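Local structure of putative glycoside hydrolase (Bacteroides thetaiotaomicron VPI-5482, 3HBZ) at residues Y242-E247 with V267-I272; L204-I209 with V334-R339; H208-L213 with L286-L291. The protein binds calcium and is a putative glycoside hydrolase that may take part in carbohydrate metabolism, although its exact activity is not established. One frame throughout, in Å; residues are numbered along the deposited sequence.

Interaction 1 of 3, residues Y242-E247 with V267-I272; sequences YAIMYE and VSIARI. With PEG (di(hydroxyethyl)ether), chain T.
The guanidinium of R271 has a di(hydroxyethyl)ether, probably from the crystallisation liquor, at its edge, with the O1 atom of the ether in the plane of the group and 3.4 Å from R271 NH1, a weak hydrogen bond. The same group forms a salt bridge with D240 and a cation-pi contact with F261, whose ring also meets the ring of Y242. R271 gets there as a long straight arm: CG is anti to the backbone N (chi1 -169°), and this carries the chain past Y242, R271 CG 3.9 Å from Y242 CB. I244 and I269 lie further along this face, with I244 CG2 4.2 Å from I269 CG1. The other face carries A243 and A270, which form a hydrogen-bonded pair with two matching bonds, A243 N to A270 O and A270 N to A243 O, both 2.9 Å. Beyond them the carbonyl of M245, a selenomethionine, is gripped twice: M245 O accepts from V267 N at 2.8 Å and from S268 N at 3.2 Å, while M245 N donates to S268 O. The extended side chain of M245 runs obliquely past V267, M245 CG 3.8 Å from V267 CG2 in one of two modelled conformers of V267, so this contact is less certain. V267 and S268 both face M245, a classic beta bulge near the C-terminal end of strand 240-247 and the N-terminal end of strand 266-271.

Interaction 2 of 3, residues L204-I209 with V334-R339; sequences LPFRHI and VELIYR. With ACT (acetate ion), chain H.
F206, H208 and Y338 form an aromatic cluster where residues 206-209 pack against 336-339. At its centre the H208 imidazole lies in an offset stack on one face of the Y338 phenol, with centroids 4.1 Å apart and planes only 10° from parallel. H208 CB also comes down on the phenol rim, 3.5 Å from Y338 CD1. Y338 CG sits between its own backbone N and carbonyl carbon (chi1 58°), which stands the ring up against the loop. F206 completes the group from another direction: it turns its edge toward the face of Y338 in an offset edge-to-face pair, the planes at 75°, and the nearest atoms are F206 CZ and Y338 CD2 at 3.8 Å. The two faces of F206 are both covered, one by the methyl L336 CD2, in a CH-pi contact 4.1 Å from the centroid of the F206 ring, and the opposite one by the backbone N of H208. H208 ND1 is hydrogen-bonded to E341, which would hold the imidazole in this rotation. An acetate, probably from the crystallisation liquor, lodges beside the cluster; its O accepts from R207 N at 2.6 Å, and its methyl lies 3.5 Å from F206 CE1. Past the rings, I209 and R339 run side by side, pointing the same way, with I209 CG2 over one face of the guanidinium. Their backbones are tied by R339 N, which donates to I209 O at 2.9 Å, nearly along the C=O axis.

Interaction 3 of 3, residues H208-L213 with L286-L291; sequences HIPTYL and LPFHML
F288 reaches across to P210, T211 and Y212, and each atom of its side chain meets something there. CB lies 3.6 Å from P210 O; CG, anti to its own carbonyl carbon and beside the backbone N (chi1 -83°), sits near the same oxygen and turns the ring under P210. From there the ring divides: CD1 meets the peptide between T211 and Y212, 3.6 Å from Y212 N, while CD2 and CE2 approach P210 CG. CE1 and, at the tip, CZ both touch P210 CB. That proline carbon stands almost squarely over the ring, 3.8 Å from the F288 centroid and 12° off the normal, a CH-pi contact in which the two side chains cross at about a right angle. Were F288 replaced by an alanine, P210 would probably lose its aromatic platform and a gap would open beside the T211-Y212 peptide. The backbone of F288 is held as well: its N donates to T211 O at 2.9 Å from well above the carbonyl plane, and a water donates to both T211 O and F288 O, bridging the strands. Beyond this, L213 and L286 form a hydrogen-bonded pair, the shorter bond running from L286 N to L213 O at 2.7 Å. On the face away from F288, Y212 CE2 rests 3.8 Å from P287 CB, and K285 adds a cation-pi contact to the tyrosine. Strand 210-220 lies between strands 281-290 and 328-338; on the latter side T211 and Y212 both face I337 in a classic beta bulge, while F288 packs inward on A243, A270 and L336.

All three contacts lie on the antiparallel strands of the putative carbohydrate metabolism domain, away from the calcium and sodium sites. Interactions 1 and 3 are closest, with centres about 7 Å apart; strands 266-271 and 281-290 are neighbours, joined by a probable hydrogen bond between I269 O and H289 N at 2.9 Å, and A243 CB packs 3.4 Å from F288 CZ. Interactions 2 and 3, centres about 8 Å apart, share H208 and I209, and a probable hydrogen bond links I337 O to T211 N at 2.8 Å. Interactions 1 and 2, about 11 Å apart between centres, touch where M245 CE packs 3.6 Å from H208 O.

Interaction 1 of 3, residues Y242-E247 with V267-I272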
loop_
_atom_site.group_PDB
_atom_site.type_symbol
_atom_site.label_atom_id
_atom_site.label_comp_id
_atom_site.label_asym_id
_atom_site.label_seq_id
_atom_site.Cartn_x
_atom_site.Cartn_y
_atom_site.Cartn_z
ATOM N N TYR A 242 6.479 -4.391 -11.015
ATOM C CA TYR A 242 5.384 -4.647 -11.891
ATOM C C TYR A 242 4.236 -3.685 -11.644
ATOM O O TYR A 242 4.250 -2.931 -10.657
ATOM C CB TYR A 242 4.978 -6.102 -11.799
ATOM C CG TYR A 242 4.427 -6.595 -10.476
ATOM C CD1 TYR A 242 3.053 -6.591 -10.229
ATOM C CD2 TYR A 242 5.253 -7.117 -9.517
ATOM C CE1 TYR A 242 2.514 -7.112 -9.037
ATOM C CE2 TYR A 242 4.735 -7.606 -8.274
ATOM C CZ TYR A 242 3.361 -7.619 -8.061
ATOM O OH TYR A 242 2.828 -8.130 -6.886
ATOM N N ALA A 243 3.282 -3.680 -12.575
ATOM C CA ALA A 243 2.058 -2.894 -12.475
ATOM C C ALA A 243 0.945 -3.679 -13.142
ATOM O O ALA A 243 1.197 -4.471 -14.069
ATOM C CB ALA A 243 2.210 -1.493 -13.122
ATOM N N ILE A 244 -0.268 -3.522 -12.616
ATOM C CA ILE A 244 -1.455 -4.210 -13.143
ATOM C C ILE A 244 -2.598 -3.193 -13.256
ATOM O O ILE A 244 -2.634 -2.193 -12.547
ATOM C CB ILE A 244 -1.860 -5.402 -12.282
ATOM C CG1 ILE A 244 -2.116 -4.963 -10.819
ATOM C CG2 ILE A 244 -0.788 -6.471 -12.301
ATOM C CD1 ILE A 244 -2.527 -6.118 -9.861
HETATM N N MSE A 245 -3.473 -3.433 -14.212
HETATM C CA MSE A 245 -4.733 -2.728 -14.376
HETATM C C MSE A 245 -5.802 -3.815 -14.426
HETATM O O MSE A 245 -5.668 -4.813 -15.175
HETATM C CB MSE A 245 -4.755 -1.969 -15.665
HETATM C CG MSE A 245 -5.911 -0.999 -15.746
HETATM SE SE MSE A 245 -5.947 -0.197 -17.447
HETATM C CE MSE A 245 -7.276 1.204 -17.059
ATOM N N TYR A 246 -6.832 -3.648 -13.609
ATOM C CA TYR A 246 -7.966 -4.558 -13.602
ATOM C C TYR A 246 -9.288 -3.836 -13.397
ATOM O O TYR A 246 -9.357 -2.762 -12.808
ATOM C CB TYR A 246 -7.787 -5.623 -12.494
ATOM C CG TYR A 246 -7.688 -5.044 -11.102
ATOM C CD1 TYR A 246 -6.485 -4.568 -10.594
ATOM C CD2 TYR A 246 -8.822 -4.936 -10.285
ATOM C CE1 TYR A 246 -6.393 -4.050 -9.280
ATOM C CE2 TYR A 246 -8.739 -4.386 -8.976
ATOM C CZ TYR A 246 -7.547 -3.963 -8.482
ATOM O OH TYR A 246 -7.533 -3.383 -7.213
ATOM N N GLU A 247 -10.344 -4.471 -13.873
ATOM C CA GLU A 247 -11.681 -3.997 -13.696
ATOM C C GLU A 247 -12.246 -4.434 -12.319
ATOM O O GLU A 247 -12.168 -5.605 -11.952
ATOM C CB GLU A 247 -12.561 -4.584 -14.799
ATOM C CG GLU A 247 -13.990 -4.057 -14.708
ATOM C CD GLU A 247 -14.867 -4.490 -15.888
ATOM O OE1 GLU A 247 -14.326 -5.068 -16.849
ATOM O OE2 GLU A 247 -16.090 -4.210 -15.837
ATOM N N VAL A 267 -6.823 -6.615 -16.991
ATOM C CA VAL A 267 -6.828 -6.200 -18.380
ATOM C C VAL A 267 -5.422 -5.928 -18.936
ATOM O O VAL A 267 -5.211 -6.087 -20.136
ATOM C CB VAL A 267 -7.795 -4.994 -18.631
ATOM C CG1 VAL A 267 -9.229 -5.415 -18.288
ATOM C CG2 VAL A 267 -7.367 -3.759 -17.836
ATOM N N SER A 268 -4.464 -5.613 -18.067
ATOM C CA SER A 268 -3.143 -5.201 -18.505
ATOM C C SER A 268 -2.104 -5.462 -17.416
ATOM O O SER A 268 -2.404 -5.388 -16.209
ATOM C CB SER A 268 -3.173 -3.722 -18.896
ATOM O OG SER A 268 -1.936 -3.326 -19.426
ATOM N N ILE A 269 -0.902 -5.841 -17.848
ATOM C CA ILE A 269 0.223 -6.066 -16.956
ATOM C C ILE A 269 1.527 -5.518 -17.528
ATOM O O ILE A 269 1.824 -5.756 -18.692
ATOM C CB ILE A 269 0.444 -7.536 -16.719
ATOM C CG1 ILE A 269 -0.847 -8.164 -16.190
ATOM C CG2 ILE A 269 1.584 -7.712 -15.696
ATOM C CD1 ILE A 269 -0.759 -9.725 -15.951
ATOM N N ALA A 270 2.283 -4.774 -16.719
ATOM C CA ALA A 270 3.673 -4.382 -17.036
ATOM C C ALA A 270 4.583 -5.078 -16.000
ATOM O O ALA A 270 4.214 -5.207 -14.821
ATOM C CB ALA A 270 3.823 -2.877 -16.947
ATOM N N ARG A 271 5.731 -5.597 -16.427
ATOM C CA ARG A 271 6.626 -6.339 -15.498
ATOM C C ARG A 271 8.053 -6.398 -16.007
ATOM O O ARG A 271 8.301 -6.665 -17.186
ATOM C CB ARG A 271 6.134 -7.758 -15.315
ATOM C CG ARG A 271 6.809 -8.497 -14.207
ATOM C CD ARG A 271 6.103 -9.793 -13.940
ATOM N NE ARG A 271 6.552 -10.372 -12.680
ATOM C CZ ARG A 271 6.391 -11.641 -12.327
ATOM N NH1 ARG A 271 5.775 -12.502 -13.120
ATOM N NH2 ARG A 271 6.829 -12.040 -11.145
ATOM N N ILE A 272 9.005 -6.153 -15.115
ATOM C CA ILE A 272 10.416 -6.178 -15.501
ATOM C C ILE A 272 10.782 -7.614 -15.911
ATOM O O ILE A 272 10.398 -8.585 -15.239
ATOM C CB ILE A 272 11.337 -5.630 -14.359
ATOM C CG1 ILE A 272 12.757 -5.336 -14.907
ATOM C CG2 ILE A 272 11.330 -6.599 -13.152
ATOM C CD1 ILE A 272 13.568 -4.204 -14.098
HETATM C C1 PEG T . 3.082 -12.332 -15.656
HETATM O O1 PEG T . 4.427 -12.223 -16.187
HETATM C C2 PEG T . 2.588 -13.783 -15.519
HETATM O O2 PEG T . 1.240 -13.925 -16.007
HETATM C C3 PEG T . 0.737 -15.273 -15.976
#

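Interaction 2 of 3, residues L204-I209 with V334-R339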
loop_
_atom_site.group_PDB
_atom_site.type_symbol
_atom_site.label_atom_id
_atom_site.label_comp_id
_atom_site.label_asym_id
_atom_site.label_seq_id
_atom_site.Cartn_x
_atom_site.Cartn_y
_atom_site.Cartn_z
ATOM N N LEU A 204 -5.675 1.200 -6.858
ATOM C CA LEU A 204 -6.630 2.252 -6.623
ATOM C C LEU A 204 -7.196 2.685 -7.982
ATOM O O LEU A 204 -6.614 2.376 -9.034
ATOM C CB LEU A 204 -5.976 3.425 -5.896
ATOM C CG LEU A 204 -5.628 3.216 -4.399
ATOM C CD1 LEU A 204 -4.861 4.463 -3.825
ATOM C CD2 LEU A 204 -6.869 2.902 -3.599
ATOM N N PRO A 205 -8.324 3.397 -7.975
ATOM C CA PRO A 205 -8.948 3.744 -9.265
ATOM C C PRO A 205 -8.064 4.650 -10.128
ATOM O O PRO A 205 -7.374 5.521 -9.589
ATOM C CB PRO A 205 -10.238 4.445 -8.851
ATOM C CG PRO A 205 -10.540 3.859 -7.513
ATOM C CD PRO A 205 -9.199 3.735 -6.846
ATOM N N PHE A 206 -8.046 4.385 -11.442
ATOM C CA PHE A 206 -7.212 5.128 -12.410
ATOM C C PHE A 206 -8.031 5.339 -13.674
ATOM O O PHE A 206 -8.634 4.386 -14.186
ATOM C CB PHE A 206 -5.934 4.324 -12.706
ATOM C CG PHE A 206 -4.918 5.079 -13.529
ATOM C CD1 PHE A 206 -4.320 6.233 -13.038
ATOM C CD2 PHE A 206 -4.578 4.635 -14.818
ATOM C CE1 PHE A 206 -3.393 6.953 -13.820
ATOM C CE2 PHE A 206 -3.664 5.316 -15.591
ATOM C CZ PHE A 206 -3.065 6.511 -15.091
ATOM N N ARG A 207 -8.110 6.578 -14.157
ATOM C CA ARG A 207 -9.023 6.900 -15.268
ATOM C C ARG A 207 -8.309 7.245 -16.586
ATOM O O ARG A 207 -8.874 7.883 -17.443
ATOM C CB ARG A 207 -10.002 8.026 -14.872
ATOM C CG ARG A 207 -10.889 7.702 -13.661
ATOM C CD ARG A 207 -11.787 8.887 -13.282
ATOM N NE ARG A 207 -12.326 8.735 -11.914
ATOM C CZ ARG A 207 -13.617 8.663 -11.572
ATOM N NH1 ARG A 207 -14.566 8.721 -12.485
ATOM N NH2 ARG A 207 -13.968 8.538 -10.292
ATOM N N HIS A 208 -7.083 6.766 -16.771
ATOM C CA HIS A 208 -6.379 6.873 -18.076
ATOM C C HIS A 208 -5.881 5.471 -18.473
ATOM O O HIS A 208 -5.970 4.543 -17.679
ATOM C CB HIS A 208 -5.183 7.830 -17.984
ATOM C CG HIS A 208 -5.514 9.151 -17.376
ATOM N ND1 HIS A 208 -6.261 10.106 -18.037
ATOM C CD2 HIS A 208 -5.225 9.670 -16.152
ATOM C CE1 HIS A 208 -6.400 11.168 -17.255
ATOM N NE2 HIS A 208 -5.784 10.928 -16.105
ATOM N N ILE A 209 -5.333 5.355 -19.682
ATOM C CA ILE A 209 -4.807 4.118 -20.207
ATOM C C ILE A 209 -3.318 4.169 -19.973
ATOM O O ILE A 209 -2.607 4.924 -20.655
ATOM C CB ILE A 209 -5.104 3.945 -21.709
ATOM C CG1 ILE A 209 -6.619 3.871 -21.966
ATOM C CG2 ILE A 209 -4.451 2.651 -22.231
ATOM C CD1 ILE A 209 -7.011 3.826 -23.454
ATOM N N VAL A 334 10.336 7.455 -10.492
ATOM C CA VAL A 334 9.471 6.553 -11.224
ATOM C C VAL A 334 8.342 7.382 -11.804
ATOM O O VAL A 334 7.900 8.357 -11.194
ATOM C CB VAL A 334 8.873 5.432 -10.291
ATOM C CG1 VAL A 334 7.920 4.520 -11.040
ATOM C CG2 VAL A 334 9.992 4.617 -9.688
ATOM N N GLU A 335 7.831 6.935 -12.945
ATOM C CA GLU A 335 6.679 7.549 -13.555
ATOM C C GLU A 335 5.699 6.514 -14.080
ATOM O O GLU A 335 6.070 5.586 -14.795
ATOM C CB GLU A 335 7.123 8.492 -14.711
ATOM C CG GLU A 335 5.976 9.300 -15.172
ATOM C CD GLU A 335 6.319 10.377 -16.180
ATOM O OE1 GLU A 335 7.486 10.462 -16.620
ATOM O OE2 GLU A 335 5.381 11.137 -16.516
ATOM N N LEU A 336 4.425 6.697 -13.772
ATOM C CA LEU A 336 3.356 5.991 -14.496
ATOM C C LEU A 336 2.943 6.824 -15.724
ATOM O O LEU A 336 2.297 7.879 -15.602
ATOM C CB LEU A 336 2.170 5.760 -13.548
ATOM C CG LEU A 336 0.994 5.006 -14.160
ATOM C CD1 LEU A 336 1.428 3.643 -14.712
ATOM C CD2 LEU A 336 -0.157 4.911 -13.091
ATOM N N ILE A 337 3.347 6.372 -16.911
ATOM C CA ILE A 337 3.086 7.099 -18.159
ATOM C C ILE A 337 1.801 6.533 -18.762
ATOM O O ILE A 337 1.629 5.312 -18.842
ATOM C CB ILE A 337 4.276 6.946 -19.175
ATOM C CG1 ILE A 337 5.593 7.461 -18.530
ATOM C CG2 ILE A 337 4.000 7.700 -20.533
ATOM C CD1 ILE A 337 6.884 6.980 -19.230
ATOM N N TYR A 338 0.910 7.431 -19.149
ATOM C CA TYR A 338 -0.369 7.080 -19.750
ATOM C C TYR A 338 -0.652 7.851 -21.059
ATOM O O TYR A 338 -0.045 8.898 -21.360
ATOM C CB TYR A 338 -1.499 7.316 -18.754
ATOM C CG TYR A 338 -1.628 8.718 -18.221
ATOM C CD1 TYR A 338 -2.381 9.666 -18.900
ATOM C CD2 TYR A 338 -1.001 9.095 -17.032
ATOM C CE1 TYR A 338 -2.521 10.968 -18.418
ATOM C CE2 TYR A 338 -1.147 10.396 -16.526
ATOM C CZ TYR A 338 -1.913 11.317 -17.232
ATOM O OH TYR A 338 -2.063 12.588 -16.778
ATOM N N ARG A 339 -1.562 7.306 -21.850
ATOM C CA ARG A 339 -1.835 7.880 -23.177
ATOM C C ARG A 339 -2.544 9.227 -23.051
ATOM O O ARG A 339 -3.469 9.332 -22.240
ATOM C CB ARG A 339 -2.692 6.945 -23.987
ATOM C CG ARG A 339 -2.945 7.481 -25.427
ATOM C CD ARG A 339 -3.593 6.429 -26.286
ATOM N NE ARG A 339 -2.679 5.298 -26.297
ATOM C CZ ARG A 339 -3.037 4.022 -26.255
ATOM N NH1 ARG A 339 -4.331 3.684 -26.202
ATOM N NH2 ARG A 339 -2.078 3.081 -26.255
HETATM C C ACT H . -6.545 9.122 -12.274
HETATM O O ACT H . -7.310 8.833 -13.128
HETATM O OXT ACT H . -7.112 8.789 -11.183
HETATM C CH3 ACT H . -5.130 9.731 -12.574
#

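Interaction 3 of 3, residues H208-L213 with L286-L291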
loop_
_atom_site.group_PDB
_atom_site.type_symbol
_atom_site.label_atom_id
_atom_site.label_comp_id
_atom_site.label_asym_id
_atom_site.label_seq_id
_atom_site.Cartn_x
_atom_site.Cartn_y
_atom_site.Cartn_z
ATOM N N HIS A 208 -7.083 6.766 -16.771
ATOM C CA HIS A 208 -6.379 6.873 -18.076
ATOM C C HIS A 208 -5.881 5.471 -18.473
ATOM O O HIS A 208 -5.970 4.543 -17.679
ATOM C CB HIS A 208 -5.183 7.830 -17.984
ATOM C CG HIS A 208 -5.514 9.151 -17.376
ATOM N ND1 HIS A 208 -6.261 10.106 -18.037
ATOM C CD2 HIS A 208 -5.225 9.670 -16.152
ATOM C CE1 HIS A 208 -6.400 11.168 -17.255
ATOM N NE2 HIS A 208 -5.784 10.928 -16.105
ATOM N N ILE A 209 -5.333 5.355 -19.682
ATOM C CA ILE A 209 -4.807 4.118 -20.207
ATOM C C ILE A 209 -3.318 4.169 -19.973
ATOM O O ILE A 209 -2.607 4.924 -20.655
ATOM C CB ILE A 209 -5.104 3.945 -21.709
ATOM C CG1 ILE A 209 -6.619 3.871 -21.966
ATOM C CG2 ILE A 209 -4.451 2.651 -22.231
ATOM C CD1 ILE A 209 -7.011 3.826 -23.454
ATOM N N PRO A 210 -2.832 3.403 -18.981
ATOM C CA PRO A 210 -1.425 3.389 -18.747
ATOM C C PRO A 210 -0.704 2.663 -19.883
ATOM O O PRO A 210 -1.191 1.628 -20.361
ATOM C CB PRO A 210 -1.316 2.653 -17.410
ATOM C CG PRO A 210 -2.423 1.745 -17.386
ATOM C CD PRO A 210 -3.530 2.403 -18.152
ATOM N N THR A 211 0.430 3.215 -20.307
ATOM C CA THR A 211 1.238 2.647 -21.390
ATOM C C THR A 211 2.632 2.148 -20.980
ATOM O O THR A 211 3.124 1.159 -21.559
ATOM C CB THR A 211 1.372 3.693 -22.529
ATOM O OG1 THR A 211 1.798 4.929 -21.963
ATOM C CG2 THR A 211 0.001 3.909 -23.198
ATOM N N TYR A 212 3.263 2.797 -19.987
ATOM C CA TYR A 212 4.598 2.392 -19.507
ATOM C C TYR A 212 4.754 2.736 -18.048
ATOM O O TYR A 212 4.144 3.712 -17.573
ATOM C CB TYR A 212 5.737 3.146 -20.228
ATOM C CG TYR A 212 5.804 2.878 -21.701
ATOM C CD1 TYR A 212 5.088 3.655 -22.574
ATOM C CD2 TYR A 212 6.532 1.808 -22.212
ATOM C CE1 TYR A 212 5.089 3.411 -23.923
ATOM C CE2 TYR A 212 6.558 1.558 -23.604
ATOM C CZ TYR A 212 5.817 2.373 -24.432
ATOM O OH TYR A 212 5.785 2.232 -25.780
ATOM N N LEU A 213 5.524 1.892 -17.335
ATOM C CA LEU A 213 6.030 2.191 -15.997
ATOM C C LEU A 213 7.552 2.350 -16.171
ATOM O O LEU A 213 8.221 1.397 -16.593
ATOM C CB LEU A 213 5.779 1.027 -15.043
ATOM C CG LEU A 213 6.332 1.242 -13.617
ATOM C CD1 LEU A 213 5.647 2.443 -12.947
ATOM C CD2 LEU A 213 6.118 -0.002 -12.770
ATOM N N LEU A 286 8.818 -0.191 -18.705
ATOM C CA LEU A 286 8.069 -1.424 -18.837
ATOM C C LEU A 286 6.782 -1.154 -19.567
ATOM O O LEU A 286 5.947 -0.448 -19.054
ATOM C CB LEU A 286 7.762 -1.969 -17.448
ATOM C CG LEU A 286 8.977 -2.042 -16.522
ATOM C CD1 LEU A 286 8.492 -2.533 -15.152
ATOM C CD2 LEU A 286 10.123 -2.897 -17.120
ATOM N N PRO A 287 6.609 -1.730 -20.766
ATOM C CA PRO A 287 5.339 -1.533 -21.422
ATOM C C PRO A 287 4.196 -2.300 -20.770
ATOM O O PRO A 287 4.365 -3.455 -20.331
ATOM C CB PRO A 287 5.585 -2.037 -22.847
ATOM C CG PRO A 287 6.687 -3.043 -22.706
ATOM C CD PRO A 287 7.502 -2.637 -21.510
ATOM N N PHE A 288 3.030 -1.654 -20.706
ATOM C CA PHE A 288 1.823 -2.369 -20.316
ATOM C C PHE A 288 1.383 -3.249 -21.495
ATOM O O PHE A 288 1.332 -2.799 -22.630
ATOM C CB PHE A 288 0.714 -1.388 -19.910
ATOM C CG PHE A 288 0.829 -0.908 -18.469
ATOM C CD1 PHE A 288 1.725 0.093 -18.132
ATOM C CD2 PHE A 288 0.022 -1.432 -17.485
ATOM C CE1 PHE A 288 1.824 0.551 -16.859
ATOM C CE2 PHE A 288 0.119 -0.966 -16.186
ATOM C CZ PHE A 288 1.035 0.024 -15.889
ATOM N N HIS A 289 1.176 -4.523 -21.222
ATOM C CA HIS A 289 0.654 -5.443 -22.212
ATOM C C HIS A 289 -0.876 -5.540 -22.020
ATOM O O HIS A 289 -1.283 -5.946 -20.965
ATOM C CB HIS A 289 1.194 -6.841 -21.956
ATOM C CG HIS A 289 2.638 -7.032 -22.280
ATOM N ND1 HIS A 289 3.074 -7.997 -23.162
ATOM C CD2 HIS A 289 3.753 -6.446 -21.778
ATOM C CE1 HIS A 289 4.397 -7.965 -23.226
ATOM N NE2 HIS A 289 4.834 -7.024 -22.405
HETATM N N MSE A 290 -1.710 -5.259 -23.030
HETATM C CA MSE A 290 -3.118 -5.565 -22.867
HETATM C C MSE A 290 -3.344 -7.047 -23.143
HETATM O O MSE A 290 -2.978 -7.548 -24.199
HETATM C CB MSE A 290 -3.999 -4.718 -23.747
HETATM C CG MSE A 290 -5.483 -4.792 -23.326
HETATM SE SE MSE A 290 -6.523 -3.506 -24.233
HETATM C CE MSE A 290 -6.398 -4.046 -26.071
ATOM N N LEU A 291 -3.957 -7.731 -22.185
ATOM C CA LEU A 291 -4.093 -9.190 -22.229
ATOM C C LEU A 291 -5.057 -9.684 -23.270
ATOM O O LEU A 291 -5.998 -8.966 -23.685
ATOM C CB LEU A 291 -4.529 -9.721 -20.859
ATOM C CG LEU A 291 -3.601 -9.323 -19.701
ATOM C CD1 LEU A 291 -4.122 -9.929 -18.399
ATOM C CD2 LEU A 291 -2.144 -9.743 -19.961
HETATM O O HOH W 1 2.433 -0.569 -23.672
#